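PDB 7AKC: phenolpthiocerol synthesis type-I polyketide synthase ppsA from Mycobacterium bovis, which probably extends long fatty acyl starters with malonyl or methylmalonyl units in phthiocerol lipid synthesis, its acyltransferase domain being the part in this structure. Local coordinates for residues A[165-170]-A[194-199]; A[23-28]-A[96-101]; A[239-244]-A[253-258]. All coordinates share one frame; numbering follows the deposited sequence.

Contact 1 (A[165-170]-A[194-199]); sequences ADFPQV and ITRVRA. With NA (sodium ion), chain B.
Phe167 turns the edge of its ring to one face of the Arg196 guanidinium, and this is the tight part of the contact. The two side chains come from opposite directions, their planes 89° apart, with Phe167 CE1 3.6 Å from Arg196 NH1 and offset toward the rim of the guanidinium. Arginine suits a helix surface here: with its chain extended from CG to NE, it spans the distance to the loop, while Glu192, one turn back, holds NH2 in a salt bridge. Phe167 also packs on Gln189 and Leu193 of the same helix. Helices 157-164 and 187-199 belong to the small antiparallel-sheet subdomain of the acyltransferase, whose strand order is that of a ferredoxin-like fold. Residues 165-170 leave the first helix and fold into a type I turn from Phe167 to Val170, closed by Val170 N to Phe167 O at 3.0 Å. Sodium binds the carbonyl oxygens of Phe167 and Val170, joined by Ile164 O and three waters; two of these waters also donate to Ala165 O and Pro168 O. The exposed side is looser: Asp166 OD2 stays 4.4 Å from Arg196 NH1, near the guanidinium plane, an attraction of opposite charges beyond salt-bridge range.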
# COMPACT_ATOMS: atom_id res chain seq x y z
N ALA A 165 5.75 -13.90 -16.46
CA ALA A 165 5.57 -13.37 -17.81
C ALA A 165 4.59 -14.21 -18.64
O ALA A 165 3.91 -13.67 -19.50
CB ALA A 165 6.93 -13.27 -18.51
N ASP A 166 4.53 -15.53 -18.37
CA ASP A 166 3.60 -16.38 -19.12
C ASP A 166 2.25 -16.58 -18.41
O ASP A 166 1.48 -17.43 -18.84
CB ASP A 166 4.22 -17.71 -19.54
CG ASP A 166 4.97 -18.45 -18.44
OD1 ASP A 166 5.05 -17.91 -17.30
OD2 ASP A 166 5.47 -19.58 -18.72
N PHE A 167 1.95 -15.81 -17.36
CA PHE A 167 0.66 -15.91 -16.66
C PHE A 167 -0.03 -14.61 -16.91
O PHE A 167 0.18 -13.67 -16.14
CB PHE A 167 0.86 -16.12 -15.15
CG PHE A 167 1.08 -17.55 -14.72
CD1 PHE A 167 2.26 -18.22 -15.06
CD2 PHE A 167 0.13 -18.22 -13.97
CE1 PHE A 167 2.46 -19.55 -14.67
CE2 PHE A 167 0.33 -19.56 -13.59
CZ PHE A 167 1.51 -20.21 -13.92
N PRO A 168 -0.87 -14.51 -17.99
CA PRO A 168 -1.49 -13.19 -18.32
C PRO A 168 -2.29 -12.56 -17.21
O PRO A 168 -2.40 -11.33 -17.16
CB PRO A 168 -2.41 -13.50 -19.52
CG PRO A 168 -2.43 -15.02 -19.64
CD PRO A 168 -1.19 -15.54 -19.00
N GLN A 169 -2.87 -13.40 -16.32
CA GLN A 169 -3.70 -12.86 -15.24
C GLN A 169 -2.97 -12.59 -13.93
O GLN A 169 -3.59 -12.09 -12.99
CB GLN A 169 -4.90 -13.77 -14.98
CG GLN A 169 -5.94 -13.79 -16.06
CD GLN A 169 -7.04 -14.74 -15.62
OE1 GLN A 169 -6.94 -15.97 -15.81
NE2 GLN A 169 -8.12 -14.19 -15.03
N VAL A 170 -1.66 -12.89 -13.87
CA VAL A 170 -0.87 -12.63 -12.66
C VAL A 170 0.10 -11.51 -12.95
O VAL A 170 0.86 -11.60 -13.90
CB VAL A 170 -0.10 -13.87 -12.16
CG1 VAL A 170 0.73 -13.49 -10.94
CG2 VAL A 170 -1.10 -15.01 -11.81
N ILE A 194 3.39 -20.33 -6.25
CA ILE A 194 4.06 -20.61 -4.97
C ILE A 194 4.78 -21.96 -5.04
O ILE A 194 5.93 -22.09 -4.61
CB ILE A 194 2.99 -20.57 -3.84
CG1 ILE A 194 2.58 -19.10 -3.58
CG2 ILE A 194 3.45 -21.24 -2.57
CD1 ILE A 194 1.43 -18.99 -2.65
N THR A 195 4.12 -22.97 -5.64
CA THR A 195 4.68 -24.29 -5.85
C THR A 195 5.91 -24.21 -6.77
O THR A 195 6.93 -24.84 -6.48
CB THR A 195 3.63 -25.23 -6.46
OG1 THR A 195 2.55 -25.36 -5.53
CG2 THR A 195 4.23 -26.67 -6.75
N ARG A 196 5.81 -23.45 -7.89
CA ARG A 196 6.94 -23.35 -8.81
C ARG A 196 8.14 -22.67 -8.12
O ARG A 196 9.28 -23.10 -8.29
CB ARG A 196 6.53 -22.53 -10.06
CG ARG A 196 5.53 -23.27 -10.97
CD ARG A 196 5.30 -22.50 -12.26
NE ARG A 196 4.46 -23.23 -13.21
CZ ARG A 196 4.39 -22.97 -14.51
NH1 ARG A 196 5.12 -22.00 -15.04
NH2 ARG A 196 3.62 -23.71 -15.31
N VAL A 197 7.87 -21.64 -7.30
CA VAL A 197 8.96 -20.90 -6.63
C VAL A 197 9.63 -21.87 -5.64
O VAL A 197 10.83 -22.03 -5.69
CB VAL A 197 8.45 -19.64 -5.94
CG1 VAL A 197 9.54 -18.98 -5.07
CG2 VAL A 197 7.93 -18.63 -6.97
N ARG A 198 8.84 -22.61 -4.87
CA ARG A 198 9.39 -23.60 -3.93
C ARG A 198 10.18 -24.71 -4.61
O ARG A 198 11.16 -25.24 -4.04
CB ARG A 198 8.26 -24.16 -3.07
CG ARG A 198 7.81 -23.15 -2.04
CD ARG A 198 6.61 -23.66 -1.28
NE ARG A 198 6.10 -22.63 -0.38
CZ ARG A 198 4.93 -22.69 0.24
NH1 ARG A 198 4.16 -23.76 0.13
NH2 ARG A 198 4.54 -21.68 1.01
N ALA A 199 9.72 -25.13 -5.80
CA ALA A 199 10.39 -26.19 -6.56
C ALA A 199 11.77 -25.76 -7.06
O ALA A 199 12.60 -26.63 -7.35
CB ALA A 199 9.54 -26.63 -7.73
NA NA B . 1.82 -11.97 -15.90
O HOH W 1 2.08 -11.82 -18.24
O HOH W 2 0.45 -10.29 -17.08
O HOH W 3 3.22 -10.10 -15.87

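Contact 2 (A[23-28]-A[96-101]); sequences TVFVYS and ELWCSY
Phe25 and Trp98 meet between the central strand and a long helix of the large α/β subdomain of the acyltransferase. Strand 23-27 lies between strands 107-110 and 287-290 in the parallel sheet, and helix 79-100 brings its last turns against one side of it.

The apolar interaction is carried by these two residues. Phe25 CZ comes within 3.8 Å of Trp98 CB and 4.0 Å of Trp98 CG, so the far end of the phenyl ring meets the root of the indole. The ring of Phe25 and the five-membered ring of Trp98 are inclined by 58°, their centroids 5.3 Å apart, an oblique pairing. Phe25 leaves the strand with CG anti to its carbonyl carbon, and its ring spans much of the 10.0 Å between Phe25 CA and Trp98 CA. Both aromatics also rest on Ile289 of the adjoining strand, and Trp98 touches Val103 as well.

Two hydrogen bonds flank this apolar patch. Tryptophan suits the partly exposed border because its NE1 can hydrogen-bond to Thr319 OG1 while its carbon framework packs inward. Tyr27 OH sits in the plane of the Phe25 ring at its edge and bonds to Thr95 OG1, giving strand and helix a second tie.

Within the helix, the final turn is secured by a serine that folds back on the backbone. Ser100 N and Ser100 OG approach Glu96 O from opposite faces of its plane; the hydroxyl donates over 3.0 Å, at a C=O...donor angle of 147° and tilted 25° from that plane.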
# COMPACT_ATOMS: atom_id res chain seq x y z
N THR A 23 10.40 12.76 10.04
CA THR A 23 9.47 11.70 10.42
C THR A 23 8.43 11.39 9.35
O THR A 23 7.69 12.27 8.92
CB THR A 23 8.77 12.06 11.73
OG1 THR A 23 9.77 12.26 12.71
CG2 THR A 23 7.80 10.97 12.20
N VAL A 24 8.36 10.14 8.95
CA VAL A 24 7.42 9.69 7.92
C VAL A 24 6.39 8.81 8.55
O VAL A 24 6.75 7.89 9.28
CB VAL A 24 8.11 8.91 6.80
CG1 VAL A 24 7.13 8.62 5.66
CG2 VAL A 24 9.35 9.65 6.29
N PHE A 25 5.11 9.02 8.21
CA PHE A 25 4.06 8.12 8.69
C PHE A 25 3.70 7.25 7.52
O PHE A 25 3.45 7.75 6.43
CB PHE A 25 2.83 8.90 9.19
CG PHE A 25 2.96 9.45 10.60
CD1 PHE A 25 4.19 9.61 11.21
CD2 PHE A 25 1.82 9.78 11.34
CE1 PHE A 25 4.30 10.14 12.50
CE2 PHE A 25 1.93 10.28 12.65
CZ PHE A 25 3.16 10.46 13.22
N VAL A 26 3.70 5.93 7.73
CA VAL A 26 3.43 4.96 6.69
C VAL A 26 2.09 4.27 6.95
O VAL A 26 1.87 3.76 8.04
CB VAL A 26 4.57 3.93 6.54
CG1 VAL A 26 4.25 2.94 5.43
CG2 VAL A 26 5.93 4.63 6.28
N TYR A 27 1.19 4.30 5.96
CA TYR A 27 -0.15 3.73 6.08
C TYR A 27 -0.24 2.48 5.24
O TYR A 27 -0.15 2.57 4.02
CB TYR A 27 -1.20 4.76 5.66
CG TYR A 27 -1.18 5.94 6.60
CD1 TYR A 27 -1.93 5.94 7.76
CD2 TYR A 27 -0.31 7.01 6.39
CE1 TYR A 27 -1.87 7.00 8.66
CE2 TYR A 27 -0.19 8.05 7.32
CZ TYR A 27 -0.99 8.05 8.44
OH TYR A 27 -0.92 9.08 9.34
N SER A 28 -0.41 1.32 5.88
CA SER A 28 -0.47 0.07 5.13
C SER A 28 -1.85 -0.11 4.48
O SER A 28 -2.83 0.49 4.95
CB SER A 28 -0.14 -1.11 6.05
OG SER A 28 -1.18 -1.35 6.98
N GLU A 96 -3.80 10.90 15.12
CA GLU A 96 -4.04 12.02 16.04
C GLU A 96 -3.50 11.75 17.45
O GLU A 96 -3.12 12.69 18.15
CB GLU A 96 -5.52 12.44 16.05
CG GLU A 96 -5.85 13.37 14.90
CD GLU A 96 -7.33 13.58 14.64
OE1 GLU A 96 -8.02 14.14 15.52
OE2 GLU A 96 -7.80 13.20 13.54
N LEU A 97 -3.43 10.46 17.85
CA LEU A 97 -2.85 10.07 19.13
C LEU A 97 -1.36 10.38 19.12
O LEU A 97 -0.86 10.90 20.12
CB LEU A 97 -3.07 8.57 19.41
CG LEU A 97 -2.45 8.04 20.71
CD1 LEU A 97 -2.97 8.78 21.93
CD2 LEU A 97 -2.66 6.55 20.83
N TRP A 98 -0.65 10.11 17.99
CA TRP A 98 0.78 10.40 17.86
C TRP A 98 1.01 11.91 18.02
O TRP A 98 1.87 12.31 18.80
CB TRP A 98 1.33 9.92 16.50
CG TRP A 98 1.83 8.50 16.48
CD1 TRP A 98 1.25 7.44 15.85
CD2 TRP A 98 3.04 8.00 17.06
NE1 TRP A 98 2.01 6.31 16.01
CE2 TRP A 98 3.12 6.63 16.75
CE3 TRP A 98 4.06 8.58 17.83
CZ2 TRP A 98 4.17 5.83 17.19
CZ3 TRP A 98 5.11 7.79 18.25
CH2 TRP A 98 5.16 6.43 17.92
N CYS A 99 0.19 12.73 17.33
CA CYS A 99 0.21 14.20 17.35
C CYS A 99 0.08 14.77 18.77
O CYS A 99 0.67 15.80 19.10
CB CYS A 99 -0.89 14.74 16.44
SG CYS A 99 -0.85 16.53 16.20
N SER A 100 -0.72 14.09 19.60
CA SER A 100 -0.94 14.50 20.98
C SER A 100 0.30 14.33 21.85
O SER A 100 0.49 15.09 22.80
CB SER A 100 -2.13 13.76 21.56
OG SER A 100 -3.26 14.08 20.78
N TYR A 101 1.15 13.36 21.53
CA TYR A 101 2.42 13.15 22.23
C TYR A 101 3.58 13.84 21.43
O TYR A 101 4.69 13.31 21.36
CB TYR A 101 2.69 11.65 22.40

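Contact 3 (A[239-244]-A[253-258]); sequences IGIIST and PVFDAE
Ile241 and Phe255 reach toward each other from opposite directions, and the ring of Phe255 ends against two branches of the isoleucine. Phe255 CZ lies 4.0 Å from both Ile241 CD1 and Ile241 CG2. With CG1 anti to the backbone N (chi1 177°), Ile241 presents its longer branch and its methyl together, forming a forked surface that suits a flat aromatic tip; CD1 meets the ring obliquely. Helix 115-121 packs on both: Ala118 touches Ile241 and Ala119 touches Phe255, their short side chains suiting close packing against the larger groups. His259 adds an edge-to-face pairing with Phe255.

A second, smaller meeting lies beside the first. Ser243 directs its CB at Pro253, 4.0 Å from Pro253 CG, while its OG bonds to Glu115 OE1 and Thr245 N. Serine thus offers carbon to the proline and oxygen to polar partners.

Phe255 is aimed by its backbone, being the centre of an inverse gamma turn whose Asp256 N to Val254 O bond, 2.8 Å, is weak. Asp256 then N-caps helix 257-265 through His259 N. The contact joins outermost strand 240-242 of the parallel sheet to the loop entering that helix, in the α/β core of an acyltransferase; the side chain of Ile241 lies near, without touching, a GHSMG sequence consistent with the nucleophile elbow, while Thr244 OG1 hydrogen-bonds to the carbonyl oxygen of its first glycine, Gly110.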
# COMPACT_ATOMS: atom_id res chain seq x y z
N ILE A 239 0.87 18.63 3.85
CA ILE A 239 2.05 17.88 4.27
C ILE A 239 2.54 17.10 3.05
O ILE A 239 1.73 16.66 2.23
CB ILE A 239 1.66 16.93 5.44
CG1 ILE A 239 1.22 17.73 6.67
CG2 ILE A 239 2.76 15.94 5.80
CD1 ILE A 239 0.51 16.86 7.69
N GLY A 240 3.85 16.92 2.92
CA GLY A 240 4.41 16.15 1.81
C GLY A 240 3.90 14.72 1.74
O GLY A 240 3.62 14.11 2.77
N ILE A 241 3.70 14.21 0.53
CA ILE A 241 3.27 12.84 0.32
C ILE A 241 3.98 12.29 -0.90
O ILE A 241 4.16 13.01 -1.90
CB ILE A 241 1.73 12.76 0.17
CG1 ILE A 241 1.29 11.30 -0.13
CG2 ILE A 241 1.20 13.77 -0.86
CD1 ILE A 241 -0.16 11.04 0.17
N ILE A 242 4.49 11.08 -0.76
CA ILE A 242 5.04 10.36 -1.88
C ILE A 242 4.03 9.28 -2.21
O ILE A 242 3.70 8.43 -1.37
CB ILE A 242 6.44 9.76 -1.66
CG1 ILE A 242 7.42 10.85 -1.16
CG2 ILE A 242 6.92 9.08 -2.95
CD1 ILE A 242 8.77 10.35 -0.87
N SER A 243 3.45 9.36 -3.41
CA SER A 243 2.50 8.32 -3.84
C SER A 243 3.25 7.04 -4.21
O SER A 243 4.35 7.09 -4.74
CB SER A 243 1.76 8.81 -5.08
OG SER A 243 0.83 7.85 -5.56
N THR A 244 2.63 5.90 -3.97
CA THR A 244 3.16 4.62 -4.40
C THR A 244 2.43 4.14 -5.68
O THR A 244 2.66 3.01 -6.16
CB THR A 244 2.98 3.59 -3.27
OG1 THR A 244 1.58 3.47 -2.89
CG2 THR A 244 3.89 3.90 -2.03
N PRO A 253 0.72 13.87 -8.42
CA PRO A 253 -0.64 13.47 -8.67
C PRO A 253 -1.76 14.31 -8.04
O PRO A 253 -1.59 14.81 -6.96
CB PRO A 253 -0.70 12.09 -8.01
CG PRO A 253 0.32 12.13 -6.89
CD PRO A 253 1.27 13.27 -7.20
N VAL A 254 -2.86 14.45 -8.76
CA VAL A 254 -4.05 15.06 -8.21
C VAL A 254 -4.77 13.85 -7.64
O VAL A 254 -4.97 12.85 -8.35
CB VAL A 254 -4.89 15.79 -9.28
N PHE A 255 -5.13 13.89 -6.36
CA PHE A 255 -5.77 12.73 -5.72
C PHE A 255 -7.26 12.60 -6.05
O PHE A 255 -8.10 12.47 -5.16
CB PHE A 255 -5.51 12.76 -4.21
CG PHE A 255 -4.05 12.51 -3.94
CD1 PHE A 255 -3.54 11.23 -3.93
CD2 PHE A 255 -3.17 13.57 -3.75
CE1 PHE A 255 -2.19 11.01 -3.71
CE2 PHE A 255 -1.82 13.34 -3.53
CZ PHE A 255 -1.34 12.05 -3.50
N ASP A 256 -7.59 12.58 -7.36
CA ASP A 256 -8.97 12.54 -7.86
C ASP A 256 -9.43 11.11 -8.22
O ASP A 256 -8.68 10.15 -7.98
CB ASP A 256 -9.09 13.50 -9.08
CG ASP A 256 -8.12 13.18 -10.22
OD1 ASP A 256 -7.45 12.12 -10.16
OD2 ASP A 256 -8.02 14.00 -11.17
N ALA A 257 -10.64 10.97 -8.81
CA ALA A 257 -11.23 9.70 -9.24
C ALA A 257 -10.27 8.88 -10.10
O ALA A 257 -10.12 7.67 -9.86
CB ALA A 257 -12.53 9.95 -10.00
N GLU A 258 -9.60 9.52 -11.08
CA GLU A 258 -8.64 8.88 -11.97
C GLU A 258 -7.48 8.31 -11.16
O GLU A 258 -7.11 7.16 -11.39
CB GLU A 258 -8.14 9.84 -13.07
CG GLU A 258 -7.30 9.12 -14.12
CD GLU A 258 -7.98 7.95 -14.82
OE1 GLU A 258 -8.79 8.20 -15.74
OE2 GLU A 258 -7.71 6.78 -14.45

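Overall arrangement
Contacts 2 and 3 both pack onto the parallel sheet of the large subdomain and are partly buried; contact 1 lies on the surface of the small antiparallel subdomain, across the centre of the chain from both. Strand 107-110 separates the strands of contacts 2 and 3, whose centres are about 18 Å apart, whereas the centre of contact 1 is about 37 Å from that of contact 2 and about 32 Å from that of contact 3. Chemistry follows place: the sheet contacts rest on aromatic and aliphatic side chains with polar groups at their borders, while contact 1 combines ring, guanidinium and carboxylate beside a sodium ion. None has a hydrogen bond between its segments.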